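Local coordinates for PA14 domain-containing protein (Clostridium clariflavum, PDB 6QDI) that probably senses plant biomass outside the cell, using tandem calcium-binding, sugar-recognising PA14 domains as the extracellular part of a membrane-bound anti-sigma factor, at residues I106-F111 against G117-E122; G186-S191 against F198-T203; G204-P209 against Y214-S219; A224-D229 against I273-E278. One frame throughout, in Å; residues are numbered along the deposited sequence.

How the interactions relate
All four contacts are buried, and all are built almost wholly from apolar side chains, with no clear hydrogen bond across any of them. Interaction 1 belongs to the first PA14 domain and interactions 2 to 4 to the second. Interactions 1, 3 and 4 each join strands of facing sheets: tyrosine on valine near a calcium site, aromatic rings against aliphatic side chains and a proline, and purely aliphatic tips, respectively. Interaction 2 differs in packing a loop against the start of a strand. Strand 198-207 serves both interactions 2 and 3. Interactions 3 and 4 lie about 6 Å apart, centre to centre, and meet where Val218 packs on Ile273; Trp202 of interaction 2 also touches Ile273.

Interaction 1: I106-F111 against G117-E122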
loop_
_atom_site.group_PDB
_atom_site.type_symbol
_atom_site.label_atom_id
_atom_site.label_comp_id
_atom_site.label_asym_id
_atom_site.label_seq_id
_atom_site.Cartn_x
_atom_site.Cartn_y
_atom_site.Cartn_z
ATOM N N ILE A 106 6.379 -20.046 -2.550
ATOM C CA ILE A 106 5.077 -19.678 -2.027
ATOM C C ILE A 106 5.042 -18.147 -2.041
ATOM O O ILE A 106 5.984 -17.481 -1.608
ATOM C CB ILE A 106 4.764 -20.272 -0.620
ATOM C CG1 ILE A 106 3.420 -19.762 -0.107
ATOM C CG2 ILE A 106 5.885 -20.009 0.364
ATOM C CD1 ILE A 106 2.913 -20.566 1.072
ATOM N N LYS A 107 3.907 -17.608 -2.497
ATOM C CA LYS A 107 3.610 -16.175 -2.431
ATOM C C LYS A 107 2.166 -16.021 -2.042
ATOM O O LYS A 107 1.290 -16.662 -2.665
ATOM C CB LYS A 107 3.894 -15.505 -3.782
ATOM C CG LYS A 107 3.536 -14.027 -3.787
ATOM C CD LYS A 107 3.995 -13.288 -5.041
ATOM C CE LYS A 107 3.497 -13.858 -6.334
ATOM N NZ LYS A 107 3.950 -13.043 -7.494
ATOM N N LEU A 108 1.877 -15.215 -1.038
ATOM C CA LEU A 108 0.515 -14.979 -0.608
ATOM C C LEU A 108 0.370 -13.464 -0.489
ATOM O O LEU A 108 1.088 -12.837 0.283
ATOM C CB LEU A 108 0.221 -15.670 0.714
ATOM C CG LEU A 108 -1.273 -15.772 1.129
ATOM C CD1 LEU A 108 -1.456 -16.828 2.203
ATOM C CD2 LEU A 108 -1.896 -14.501 1.636
ATOM N N GLU A 109 -0.574 -12.908 -1.253
ATOM C CA GLU A 109 -0.903 -11.497 -1.187
ATOM C C GLU A 109 -2.274 -11.328 -0.521
ATOM O O GLU A 109 -3.171 -12.147 -0.732
ATOM C CB GLU A 109 -0.889 -10.897 -2.588
ATOM C CG GLU A 109 0.510 -10.799 -3.147
ATOM C CD GLU A 109 0.634 -10.386 -4.595
ATOM O OE1 GLU A 109 -0.390 -10.195 -5.275
ATOM O OE2 GLU A 109 1.791 -10.176 -5.020
ATOM N N TYR A 110 -2.407 -10.265 0.261
ATOM C CA TYR A 110 -3.576 -10.073 1.114
ATOM C C TYR A 110 -3.893 -8.581 1.214
ATOM O O TYR A 110 -2.961 -7.759 1.260
ATOM C CB TYR A 110 -3.223 -10.627 2.528
ATOM C CG TYR A 110 -4.151 -10.100 3.593
ATOM C CD1 TYR A 110 -5.405 -10.646 3.803
ATOM C CD2 TYR A 110 -3.816 -8.958 4.312
ATOM C CE1 TYR A 110 -6.287 -10.080 4.708
ATOM C CE2 TYR A 110 -4.705 -8.349 5.180
ATOM C CZ TYR A 110 -5.954 -8.911 5.367
ATOM O OH TYR A 110 -6.819 -8.307 6.238
ATOM N N PHE A 111 -5.177 -8.233 1.348
ATOM C CA PHE A 111 -5.536 -6.876 1.723
ATOM C C PHE A 111 -6.688 -6.796 2.673
ATOM O O PHE A 111 -7.601 -7.634 2.639
ATOM C CB PHE A 111 -5.773 -5.954 0.492
ATOM C CG PHE A 111 -7.071 -6.174 -0.264
ATOM C CD1 PHE A 111 -8.233 -5.495 0.095
ATOM C CD2 PHE A 111 -7.131 -7.019 -1.354
ATOM C CE1 PHE A 111 -9.405 -5.654 -0.610
ATOM C CE2 PHE A 111 -8.307 -7.162 -2.077
ATOM C CZ PHE A 111 -9.450 -6.501 -1.717
ATOM N N GLY A 117 -9.765 -7.329 9.781
ATOM C CA GLY A 117 -8.770 -7.914 8.910
ATOM C C GLY A 117 -8.280 -9.218 9.514
ATOM O O GLY A 117 -7.912 -9.246 10.670
ATOM N N PHE A 118 -8.294 -10.290 8.708
ATOM C CA PHE A 118 -7.754 -11.563 9.138
ATOM C C PHE A 118 -7.333 -12.374 7.913
ATOM O O PHE A 118 -7.903 -12.218 6.833
ATOM C CB PHE A 118 -8.710 -12.339 10.058
ATOM C CG PHE A 118 -10.096 -12.572 9.527
ATOM C CD1 PHE A 118 -10.344 -13.559 8.577
ATOM C CD2 PHE A 118 -11.170 -11.889 10.073
ATOM C CE1 PHE A 118 -11.641 -13.815 8.133
ATOM C CE2 PHE A 118 -12.471 -12.169 9.656
ATOM C CZ PHE A 118 -12.702 -13.106 8.688
ATOM N N VAL A 119 -6.388 -13.287 8.126
ATOM C CA VAL A 119 -5.960 -14.192 7.092
ATOM C C VAL A 119 -5.284 -15.384 7.764
ATOM O O VAL A 119 -4.396 -15.225 8.621
ATOM C CB VAL A 119 -5.072 -13.511 6.044
ATOM C CG1 VAL A 119 -3.825 -12.863 6.596
ATOM C CG2 VAL A 119 -4.709 -14.476 4.931
ATOM N N LYS A 120 -5.698 -16.572 7.381
ATOM C CA LYS A 120 -5.177 -17.810 7.951
ATOM C C LYS A 120 -4.978 -18.829 6.850
ATOM O O LYS A 120 -5.923 -19.096 6.096
ATOM C CB LYS A 120 -6.202 -18.374 8.973
ATOM C CG LYS A 120 -5.816 -19.589 9.758
ATOM C CD LYS A 120 -6.856 -19.881 10.857
ATOM C CE LYS A 120 -6.902 -21.299 11.386
ATOM N NZ LYS A 120 -7.682 -21.300 12.639
ATOM N N LEU A 121 -3.771 -19.402 6.777
ATOM C CA LEU A 121 -3.413 -20.431 5.768
ATOM C C LEU A 121 -3.234 -21.795 6.427
ATOM O O LEU A 121 -2.340 -21.971 7.278
ATOM C CB LEU A 121 -2.106 -20.043 5.061
ATOM C CG LEU A 121 -1.638 -21.026 4.002
ATOM C CD1 LEU A 121 -2.568 -21.056 2.810
ATOM C CD2 LEU A 121 -0.207 -20.687 3.631
ATOM N N GLU A 122 -4.076 -22.721 5.990
ATOM C CA GLU A 122 -4.022 -24.121 6.429
ATOM C C GLU A 122 -3.710 -25.003 5.253
ATOM O O GLU A 122 -3.869 -24.625 4.075
ATOM C CB GLU A 122 -5.375 -24.549 7.055
ATOM C CG GLU A 122 -5.739 -23.786 8.317
ATOM C CD GLU A 122 -7.158 -24.082 8.686
ATOM O OE1 GLU A 122 -8.045 -23.377 8.188
ATOM O OE2 GLU A 122 -7.401 -25.111 9.361
#
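Strands 106-111 and 117-122 run nearly antiparallel, at 160° with axes 8.2 Å apart, bringing Tyr110 opposite Val119; that spacing is too wide for backbone pairing, so the contact is made chiefly by side chains. Tyr110 does most of the work. Its CG stands anti to the backbone N (chi1 162°), which lays the ring across the valine. Val119 CG1 sits over one face, displaced toward the rim and 4.2 Å from the ring centroid, a CH-pi contact, while Val119 CB lies 3.7 Å from Tyr110 CD1. A branched valine suits this place because it offers a compact, apolar surface to a flat ring. The phenol then reaches the start of the other strand, where Tyr110 OH comes 3.3 Å from Gly117 CA; with no side chain, the glycine leaves room for it. The hydroxyl is hydrogen-bonded to Asp68 O, satisfying a polar atom in a buried setting. Farther along, Ile106 CD1 and Leu121 CD2 meet tip to tip at 4.0 Å, and Leu108 bridges Val119 and Leu121 with its two methyls. Such facing of two antiparallel sheets is the core of the PA14 β-sandwich, closed here beside the calcium site to which Asp68 and Asn112 contribute.

Interaction 2: G186-S191 against F198-T203; sequences GSPSKS and FSVRWT
Phe198 packs against the loop 186-191, meeting Gly186, Ser187 and Pro188 in turn around its ring. From CB, the chi1 of 60° places CG between the backbone N and the carbonyl carbon, swinging the ring toward the loop. Phe198 CG lies 4.1 Å from Pro188 CD. Along one side, CD1 and CE1 rest under the proline, with Phe198 CE1 only 3.5 Å from Pro188 CD; Pro188 CD stands over the ring face as a CH-pi donor. It suits that role, being held in a rigid ring and bonded to the electron-withdrawing amide nitrogen. On the other side, Phe198 CD2 approaches Ser187 OG at 3.8 Å, a hydroxyl whose hydrogen bond goes to Asn193 O. Toward the tip, Phe198 CE2 is 3.4 Å and Phe198 CZ 3.6 Å from Gly186 O. Val200 CG2 extends the apolar patch to Pro188 CG, 4.2 Å away. Strand 198-207 thus begins under a loop of the second PA14 domain, with Phe198 beside Asn266, a calcium ligand.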
loop_
_atom_site.group_PDB
_atom_site.type_symbol
_atom_site.label_atom_id
_atom_site.label_comp_id
_atom_site.label_asym_id
_atom_site.label_seq_id
_atom_site.Cartn_x
_atom_site.Cartn_y
_atom_site.Cartn_z
ATOM N N GLY A 186 -11.753 3.162 2.763
ATOM C CA GLY A 186 -11.376 3.708 4.066
ATOM C C GLY A 186 -11.087 5.220 4.026
ATOM O O GLY A 186 -11.046 5.833 2.974
ATOM N N SER A 187 -10.892 5.747 5.224
ATOM C CA SER A 187 -10.542 7.148 5.392
ATOM C C SER A 187 -9.084 7.289 5.773
ATOM O O SER A 187 -8.403 6.310 6.080
ATOM C CB SER A 187 -11.443 7.778 6.451
ATOM O OG SER A 187 -12.768 7.726 5.987
ATOM N N PRO A 188 -8.553 8.536 5.809
ATOM C CA PRO A 188 -7.110 8.659 6.058
ATOM C C PRO A 188 -6.685 8.425 7.493
ATOM O O PRO A 188 -5.490 8.260 7.737
ATOM C CB PRO A 188 -6.811 10.117 5.587
ATOM C CG PRO A 188 -7.867 10.379 4.567
ATOM C CD PRO A 188 -9.098 9.762 5.195
ATOM N N SER A 189 -7.651 8.433 8.406
ATOM C CA SER A 189 -7.415 8.205 9.821
ATOM C C SER A 189 -8.734 7.758 10.390
ATOM O O SER A 189 -9.794 8.102 9.846
ATOM C CB SER A 189 -6.968 9.495 10.522
ATOM O OG SER A 189 -6.894 9.276 11.897
ATOM N N LYS A 190 -8.705 7.054 11.514
ATOM C CA LYS A 190 -9.943 6.775 12.244
ATOM C C LYS A 190 -10.593 8.038 12.766
ATOM O O LYS A 190 -11.756 7.977 13.147
ATOM C CB LYS A 190 -9.731 5.770 13.384
ATOM C CG LYS A 190 -9.476 4.358 12.893
ATOM C CD LYS A 190 -9.120 3.452 14.041
ATOM C CE LYS A 190 -8.763 2.053 13.587
ATOM N NZ LYS A 190 -9.913 1.154 13.609
ATOM N N SER A 191 -9.883 9.171 12.809
ATOM C CA SER A 191 -10.514 10.430 13.172
ATOM C C SER A 191 -11.465 10.966 12.112
ATOM O O SER A 191 -12.210 11.895 12.366
ATOM C CB SER A 191 -9.446 11.484 13.470
ATOM O OG SER A 191 -8.713 11.796 12.303
ATOM N N PHE A 198 -14.579 12.822 1.999
ATOM C CA PHE A 198 -13.598 13.446 2.877
ATOM C C PHE A 198 -12.589 14.141 1.978
ATOM O O PHE A 198 -12.597 13.957 0.765
ATOM C CB PHE A 198 -12.956 12.425 3.822
ATOM C CG PHE A 198 -12.227 11.306 3.127
ATOM C CD1 PHE A 198 -10.942 11.472 2.631
ATOM C CD2 PHE A 198 -12.825 10.055 2.965
ATOM C CE1 PHE A 198 -10.300 10.420 1.955
ATOM C CE2 PHE A 198 -12.151 9.028 2.321
ATOM C CZ PHE A 198 -10.900 9.196 1.827
ATOM N N SER A 199 -11.716 14.952 2.595
ATOM C CA SER A 199 -10.744 15.690 1.802
ATOM C C SER A 199 -9.491 15.954 2.608
ATOM O O SER A 199 -9.468 15.776 3.834
ATOM C CB SER A 199 -11.362 16.968 1.243
ATOM O OG SER A 199 -11.897 17.792 2.261
ATOM N N VAL A 200 -8.432 16.338 1.903
ATOM C CA VAL A 200 -7.113 16.521 2.474
ATOM C C VAL A 200 -6.460 17.726 1.818
ATOM O O VAL A 200 -6.566 17.923 0.621
ATOM C CB VAL A 200 -6.227 15.292 2.248
ATOM C CG1 VAL A 200 -4.867 15.485 2.895
ATOM C CG2 VAL A 200 -6.869 14.017 2.783
ATOM N N ARG A 201 -5.746 18.503 2.646
ATOM C CA ARG A 201 -4.812 19.499 2.137
ATOM C C ARG A 201 -3.417 19.147 2.600
ATOM O O ARG A 201 -3.149 19.022 3.791
ATOM C CB ARG A 201 -5.175 20.899 2.637
ATOM C CG ARG A 201 -4.155 21.983 2.297
ATOM C CD ARG A 201 -4.725 23.379 2.449
ATOM N NE ARG A 201 -5.194 23.629 3.808
ATOM C CZ ARG A 201 -6.293 24.289 4.118
ATOM N NH1 ARG A 201 -7.110 24.768 3.192
ATOM N NH2 ARG A 201 -6.618 24.433 5.396
ATOM N N TRP A 202 -2.488 19.004 1.646
ATOM C CA TRP A 202 -1.072 18.858 1.929
ATOM C C TRP A 202 -0.366 20.152 1.536
ATOM O O TRP A 202 -0.608 20.700 0.454
ATOM C CB TRP A 202 -0.453 17.680 1.160
ATOM C CG TRP A 202 -0.843 16.333 1.675
ATOM C CD1 TRP A 202 -0.357 15.735 2.786
ATOM C CD2 TRP A 202 -1.782 15.415 1.086
ATOM N NE1 TRP A 202 -0.922 14.507 2.942
ATOM C CE2 TRP A 202 -1.792 14.282 1.904
ATOM C CE3 TRP A 202 -2.587 15.441 -0.048
ATOM C CZ2 TRP A 202 -2.588 13.170 1.619
ATOM C CZ3 TRP A 202 -3.381 14.361 -0.324
ATOM C CH2 TRP A 202 -3.377 13.236 0.494
ATOM N N THR A 203 0.526 20.616 2.403
ATOM C CA THR A 203 1.288 21.807 2.152
ATOM C C THR A 203 2.748 21.632 2.567
ATOM O O THR A 203 3.090 20.901 3.481
ATOM C CB THR A 203 0.682 23.017 2.908
ATOM O OG1 THR A 203 0.614 22.743 4.307
ATOM C CG2 THR A 203 -0.653 23.443 2.359
#

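Interaction 3: G204-P209 against Y214-S219; sequences GFIQVP and YVFYVS
Ile206 opens the contact by pointing across to Phe216 from the opposite strand. Its CG1 lies beside the backbone N (chi1 -56°) and the chain then continues extended, so the long branch projects straight inward and Ile206 CD1 arrives 3.7 Å from Phe216 CE1. Isoleucine fits here: a β-branched residue favours a strand, and its longer arm spans a gap that leaves the backbones of Ile206 and Phe216 11.1 Å apart at their CA atoms. Val208 comes next, as the strand gives way to a turn. Val208 CG1, anti to the backbone N (chi1 172°), meets the far end of the Tyr214 ring, 3.6 Å from Tyr214 CZ and 3.4 Å from Tyr214 OH. Pro209 continues the cover: Pro209 CD and Pro209 CG each lie 3.6 Å from Tyr214 OH. The phenol end is therefore flanked by a valine and a proline that approach it obliquely, while its OH is hydrogen-bonded to Tyr210 O in the intervening turn; a tyrosine can serve both the apolar core and this polar partner. The two strands are consecutive yet belong to different sheets, a β-arch. Strand 198-207 pairs with 257-266 and 292-293, strand 212-220 lies between 242-252 and 271-279, and Trp277 of the latter packs on Ile206, Pro209, Tyr214 and Phe216.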
loop_
_atom_site.group_PDB
_atom_site.type_symbol
_atom_site.label_atom_id
_atom_site.label_comp_id
_atom_site.label_asym_id
_atom_site.label_seq_id
_atom_site.Cartn_x
_atom_site.Cartn_y
_atom_site.Cartn_z
ATOM N N GLY A 204 3.597 22.409 1.907
ATOM C CA GLY A 204 5.005 22.499 2.252
ATOM C C GLY A 204 5.800 22.854 1.041
ATOM O O GLY A 204 5.379 23.710 0.235
ATOM N N PHE A 205 6.962 22.223 0.926
ATOM C CA PHE A 205 7.936 22.549 -0.136
ATOM C C PHE A 205 8.539 21.272 -0.657
ATOM O O PHE A 205 8.793 20.351 0.106
ATOM C CB PHE A 205 9.040 23.485 0.386
ATOM C CG PHE A 205 8.526 24.854 0.723
ATOM C CD1 PHE A 205 7.903 25.088 1.947
ATOM C CD2 PHE A 205 8.582 25.886 -0.168
ATOM C CE1 PHE A 205 7.357 26.322 2.255
ATOM C CE2 PHE A 205 8.068 27.134 0.151
ATOM C CZ PHE A 205 7.428 27.327 1.346
ATOM N N ILE A 206 8.794 21.259 -1.967
ATOM C CA ILE A 206 9.604 20.232 -2.594
ATOM C C ILE A 206 10.966 20.858 -2.871
ATOM O O ILE A 206 11.041 21.900 -3.520
ATOM C CB ILE A 206 8.948 19.763 -3.910
ATOM C CG1 ILE A 206 7.518 19.267 -3.674
ATOM C CG2 ILE A 206 9.810 18.688 -4.585
ATOM C CD1 ILE A 206 6.685 19.063 -4.906
ATOM N N GLN A 207 12.027 20.241 -2.352
ATOM C CA GLN A 207 13.355 20.759 -2.611
ATOM C C GLN A 207 13.996 19.904 -3.677
ATOM O O GLN A 207 14.117 18.684 -3.524
ATOM C CB GLN A 207 14.187 20.872 -1.332
ATOM C CG GLN A 207 15.447 21.726 -1.587
ATOM C CD GLN A 207 16.015 22.364 -0.319
ATOM O OE1 GLN A 207 15.785 21.856 0.786
ATOM N NE2 GLN A 207 16.698 23.482 -0.463
ATOM N N VAL A 208 14.422 20.546 -4.744
ATOM C CA VAL A 208 14.788 19.886 -5.987
ATOM C C VAL A 208 16.171 19.261 -5.866
ATOM O O VAL A 208 17.114 19.906 -5.453
ATOM C CB VAL A 208 14.745 20.906 -7.128
ATOM C CG1 VAL A 208 15.305 20.354 -8.429
ATOM C CG2 VAL A 208 13.321 21.419 -7.291
ATOM N N PRO A 209 16.333 17.978 -6.257
ATOM C CA PRO A 209 17.624 17.330 -6.039
ATOM C C PRO A 209 18.675 17.612 -7.100
ATOM O O PRO A 209 19.861 17.589 -6.777
ATOM C CB PRO A 209 17.267 15.844 -6.035
ATOM C CG PRO A 209 16.002 15.754 -6.868
ATOM C CD PRO A 209 15.257 17.006 -6.538
ATOM N N TYR A 214 11.549 18.955 -14.891
ATOM C CA TYR A 214 10.680 18.062 -14.129
ATOM C C TYR A 214 9.253 18.168 -14.628
ATOM O O TYR A 214 8.800 19.221 -15.029
ATOM C CB TYR A 214 10.723 18.399 -12.650
ATOM C CG TYR A 214 12.048 18.134 -11.985
ATOM C CD1 TYR A 214 13.149 18.962 -12.213
ATOM C CD2 TYR A 214 12.206 17.102 -11.079
ATOM C CE1 TYR A 214 14.363 18.714 -11.601
ATOM C CE2 TYR A 214 13.386 16.862 -10.448
ATOM C CZ TYR A 214 14.489 17.675 -10.700
ATOM O OH TYR A 214 15.685 17.404 -10.068
ATOM N N VAL A 215 8.531 17.060 -14.504
ATOM C CA VAL A 215 7.071 17.024 -14.680
ATOM C C VAL A 215 6.488 16.389 -13.419
ATOM O O VAL A 215 6.987 15.385 -12.967
ATOM C CB VAL A 215 6.693 16.186 -15.935
ATOM C CG1 VAL A 215 5.196 15.977 -16.019
ATOM C CG2 VAL A 215 7.191 16.902 -17.197
ATOM N N PHE A 216 5.415 16.990 -12.910
ATOM C CA PHE A 216 4.673 16.407 -11.790
ATOM C C PHE A 216 3.397 15.744 -12.301
ATOM O O PHE A 216 2.706 16.285 -13.174
ATOM C CB PHE A 216 4.321 17.475 -10.765
ATOM C CG PHE A 216 5.515 18.097 -10.157
ATOM C CD1 PHE A 216 6.113 17.513 -9.054
ATOM C CD2 PHE A 216 6.041 19.262 -10.625
ATOM C CE1 PHE A 216 7.226 18.070 -8.450
ATOM C CE2 PHE A 216 7.167 19.816 -10.049
ATOM C CZ PHE A 216 7.773 19.205 -8.961
ATOM N N TYR A 217 3.105 14.584 -11.732
ATOM C CA TYR A 217 1.911 13.800 -12.060
ATOM C C TYR A 217 1.092 13.642 -10.797
ATOM O O TYR A 217 1.599 13.224 -9.751
ATOM C CB TYR A 217 2.271 12.424 -12.574
ATOM C CG TYR A 217 3.099 12.396 -13.843
ATOM C CD1 TYR A 217 4.466 12.569 -13.854
ATOM C CD2 TYR A 217 2.471 12.197 -15.056
ATOM C CE1 TYR A 217 5.173 12.544 -15.064
ATOM C CE2 TYR A 217 3.177 12.158 -16.240
ATOM C CZ TYR A 217 4.528 12.338 -16.224
ATOM O OH TYR A 217 5.284 12.329 -17.383
ATOM N N VAL A 218 -0.201 13.903 -10.909
ATOM C CA VAL A 218 -1.127 13.635 -9.812
ATOM C C VAL A 218 -2.147 12.636 -10.318
ATOM O O VAL A 218 -2.891 12.909 -11.280
ATOM C CB VAL A 218 -1.828 14.914 -9.348
ATOM C CG1 VAL A 218 -2.845 14.629 -8.268
ATOM C CG2 VAL A 218 -0.805 15.886 -8.827
ATOM N N SER A 219 -2.192 11.470 -9.682
ATOM C CA SER A 219 -3.207 10.444 -9.990
ATOM C C SER A 219 -4.208 10.458 -8.849
ATOM O O SER A 219 -3.811 10.425 -7.713
ATOM C CB SER A 219 -2.539 9.097 -10.089
ATOM O OG SER A 219 -1.558 9.064 -11.088
#

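Interaction 4: A224-D229 against I273-E278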
loop_
_atom_site.group_PDB
_atom_site.type_symbol
_atom_site.label_atom_id
_atom_site.label_comp_id
_atom_site.label_asym_id
_atom_site.label_seq_id
_atom_site.Cartn_x
_atom_site.Cartn_y
_atom_site.Cartn_z
ATOM N N ALA A 224 -8.763 16.554 -7.400
ATOM C CA ALA A 224 -7.486 17.052 -6.920
ATOM C C ALA A 224 -7.173 18.354 -7.588
ATOM O O ALA A 224 -7.572 18.618 -8.721
ATOM C CB ALA A 224 -6.364 16.067 -7.164
ATOM N N SER A 225 -6.383 19.162 -6.872
ATOM C CA SER A 225 -5.807 20.381 -7.409
ATOM C C SER A 225 -4.384 20.523 -6.915
ATOM O O SER A 225 -4.100 20.244 -5.757
ATOM C CB SER A 225 -6.618 21.619 -7.042
ATOM O OG SER A 225 -7.880 21.601 -7.746
ATOM N N LEU A 226 -3.508 20.955 -7.812
ATOM C CA LEU A 226 -2.110 21.142 -7.473
ATOM C C LEU A 226 -1.649 22.558 -7.758
ATOM O O LEU A 226 -1.714 23.035 -8.907
ATOM C CB LEU A 226 -1.209 20.201 -8.281
ATOM C CG LEU A 226 0.277 20.284 -7.962
ATOM C CD1 LEU A 226 0.596 19.719 -6.578
ATOM C CD2 LEU A 226 1.083 19.522 -9.004
ATOM N N TRP A 227 -1.154 23.205 -6.707
ATOM C CA TRP A 227 -0.543 24.540 -6.760
ATOM C C TRP A 227 0.965 24.376 -6.600
ATOM O O TRP A 227 1.439 23.738 -5.658
ATOM C CB TRP A 227 -1.058 25.403 -5.609
ATOM C CG TRP A 227 -2.503 25.699 -5.671
ATOM C CD1 TRP A 227 -3.554 24.897 -5.315
ATOM C CD2 TRP A 227 -3.103 26.925 -6.156
ATOM N NE1 TRP A 227 -4.746 25.559 -5.505
ATOM C CE2 TRP A 227 -4.505 26.801 -6.015
ATOM C CE3 TRP A 227 -2.590 28.126 -6.649
ATOM C CZ2 TRP A 227 -5.391 27.816 -6.393
ATOM C CZ3 TRP A 227 -3.460 29.143 -7.002
ATOM C CH2 TRP A 227 -4.850 28.980 -6.865
ATOM N N ILE A 228 1.717 24.963 -7.523
ATOM C CA ILE A 228 3.180 24.933 -7.535
ATOM C C ILE A 228 3.606 26.398 -7.602
ATOM O O ILE A 228 3.264 27.111 -8.569
ATOM C CB ILE A 228 3.684 24.144 -8.788
ATOM C CG1 ILE A 228 3.367 22.662 -8.664
ATOM C CG2 ILE A 228 5.118 24.425 -9.061
ATOM C CD1 ILE A 228 4.063 21.921 -7.564
ATOM N N ASP A 229 4.317 26.851 -6.576
ATOM C CA ASP A 229 4.709 28.261 -6.496
ATOM C C ASP A 229 3.537 29.195 -6.714
ATOM O O ASP A 229 3.612 30.221 -7.388
ATOM C CB ASP A 229 5.900 28.568 -7.391
ATOM C CG ASP A 229 7.185 27.944 -6.890
ATOM O OD1 ASP A 229 7.328 27.752 -5.656
ATOM O OD2 ASP A 229 8.083 27.672 -7.735
ATOM N N ILE A 273 -4.734 8.781 -4.100
ATOM C CA ILE A 273 -4.030 9.956 -4.591
ATOM C C ILE A 273 -2.536 9.663 -4.509
ATOM O O ILE A 273 -2.037 9.214 -3.473
ATOM C CB ILE A 273 -4.424 11.250 -3.819
ATOM C CG1 ILE A 273 -3.617 12.431 -4.219
ATOM C CG2 ILE A 273 -4.282 11.106 -2.330
ATOM C CD1 ILE A 273 -4.075 13.163 -5.392
ATOM N N ARG A 274 -1.821 9.966 -5.586
ATOM C CA ARG A 274 -0.380 9.861 -5.618
ATOM C C ARG A 274 0.192 11.121 -6.262
ATOM O O ARG A 274 -0.317 11.622 -7.273
ATOM C CB ARG A 274 0.051 8.662 -6.426
ATOM C CG ARG A 274 -0.644 7.378 -6.089
ATOM N NE ARG A 274 -1.932 5.504 -5.454
ATOM C CZ ARG A 274 -1.519 4.259 -5.307
ATOM N NH1 ARG A 274 -0.494 3.934 -4.507
ATOM N NH2 ARG A 274 -2.235 3.240 -5.826
ATOM N N LEU A 275 1.287 11.598 -5.658
ATOM C CA LEU A 275 2.103 12.694 -6.225
ATOM C C LEU A 275 3.421 12.082 -6.706
ATOM O O LEU A 275 4.220 11.595 -5.905
ATOM C CB LEU A 275 2.350 13.805 -5.204
ATOM C CG LEU A 275 3.216 14.948 -5.705
ATOM C CD1 LEU A 275 2.558 15.734 -6.824
ATOM C CD2 LEU A 275 3.603 15.879 -4.571
ATOM N N GLU A 276 3.615 12.139 -8.027
ATOM C CA GLU A 276 4.808 11.603 -8.668
ATOM C C GLU A 276 5.528 12.686 -9.447
ATOM O O GLU A 276 4.961 13.763 -9.731
ATOM C CB GLU A 276 4.411 10.479 -9.627
ATOM C CG GLU A 276 3.811 9.234 -8.971
ATOM C CD GLU A 276 3.424 8.203 -10.020
ATOM O OE1 GLU A 276 2.595 8.546 -10.877
ATOM O OE2 GLU A 276 4.042 7.119 -10.067
ATOM N N TRP A 277 6.763 12.377 -9.822
ATOM C CA TRP A 277 7.512 13.217 -10.730
ATOM C C TRP A 277 8.354 12.403 -11.650
ATOM O O TRP A 277 8.648 11.253 -11.402
ATOM C CB TRP A 277 8.372 14.259 -10.014
ATOM C CG TRP A 277 9.411 13.792 -9.063
ATOM C CD1 TRP A 277 9.776 12.529 -8.738
ATOM C CD2 TRP A 277 10.242 14.655 -8.261
ATOM N NE1 TRP A 277 10.767 12.552 -7.794
ATOM C CE2 TRP A 277 11.064 13.851 -7.497
ATOM C CE3 TRP A 277 10.333 16.047 -8.114
ATOM C CZ2 TRP A 277 11.957 14.383 -6.558
ATOM C CZ3 TRP A 277 11.230 16.578 -7.204
ATOM C CH2 TRP A 277 12.008 15.746 -6.449
ATOM N N GLU A 278 8.783 13.067 -12.715
ATOM C CA GLU A 278 9.875 12.602 -13.581
ATOM C C GLU A 278 10.828 13.756 -13.693
ATOM O O GLU A 278 10.428 14.906 -13.723
ATOM C CB GLU A 278 9.353 12.086 -14.894
ATOM C CG GLU A 278 9.561 12.839 -16.139
ATOM C CD GLU A 278 8.929 12.079 -17.271
ATOM O OE1 GLU A 278 9.616 11.407 -18.034
ATOM O OE2 GLU A 278 7.715 12.108 -17.311
#
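In Ile273 the chi1 of 174° carries CG1 away from the backbone N, and a chi2 of 85° then bends CD1 over to Ala224, whose CB it meets at 4.1 Å. Two residues on, Leu226 and Leu275 share one conformation, CG anti to N and the second torsion near 70°, which directs a methyl of each into the gap; Leu226 CD1 and Leu275 CD1 stand 4.4 Å apart. Residue size follows the spacing of the backbones. The CA atoms of Ala224 and Ile273 are 8.2 Å apart, leaving room for one methyl and an isoleucine, whereas those of Leu226 and Leu275 are 9.5 Å apart and two leucines fill the wider place. Strands 223-228 and 271-279 lie in opposite sheets of the second PA14 β-sandwich, so these aliphatic side chains form part of its hydrophobic interior, meeting at van der Waals range without directional bonds; the two segments together bury just 99 Å². Neighbouring strands supply much of the remaining packing. Val218 touches both Ile273 and Leu275, its CG1 packing on Ile273 CD1, and Val260 lies against Leu226. From strand 198-207, Trp202 brings CH2 of its indole against Ile273 CG2. About 7 Å separates the side chain of Ile273 from that of Asp221, a calcium ligand.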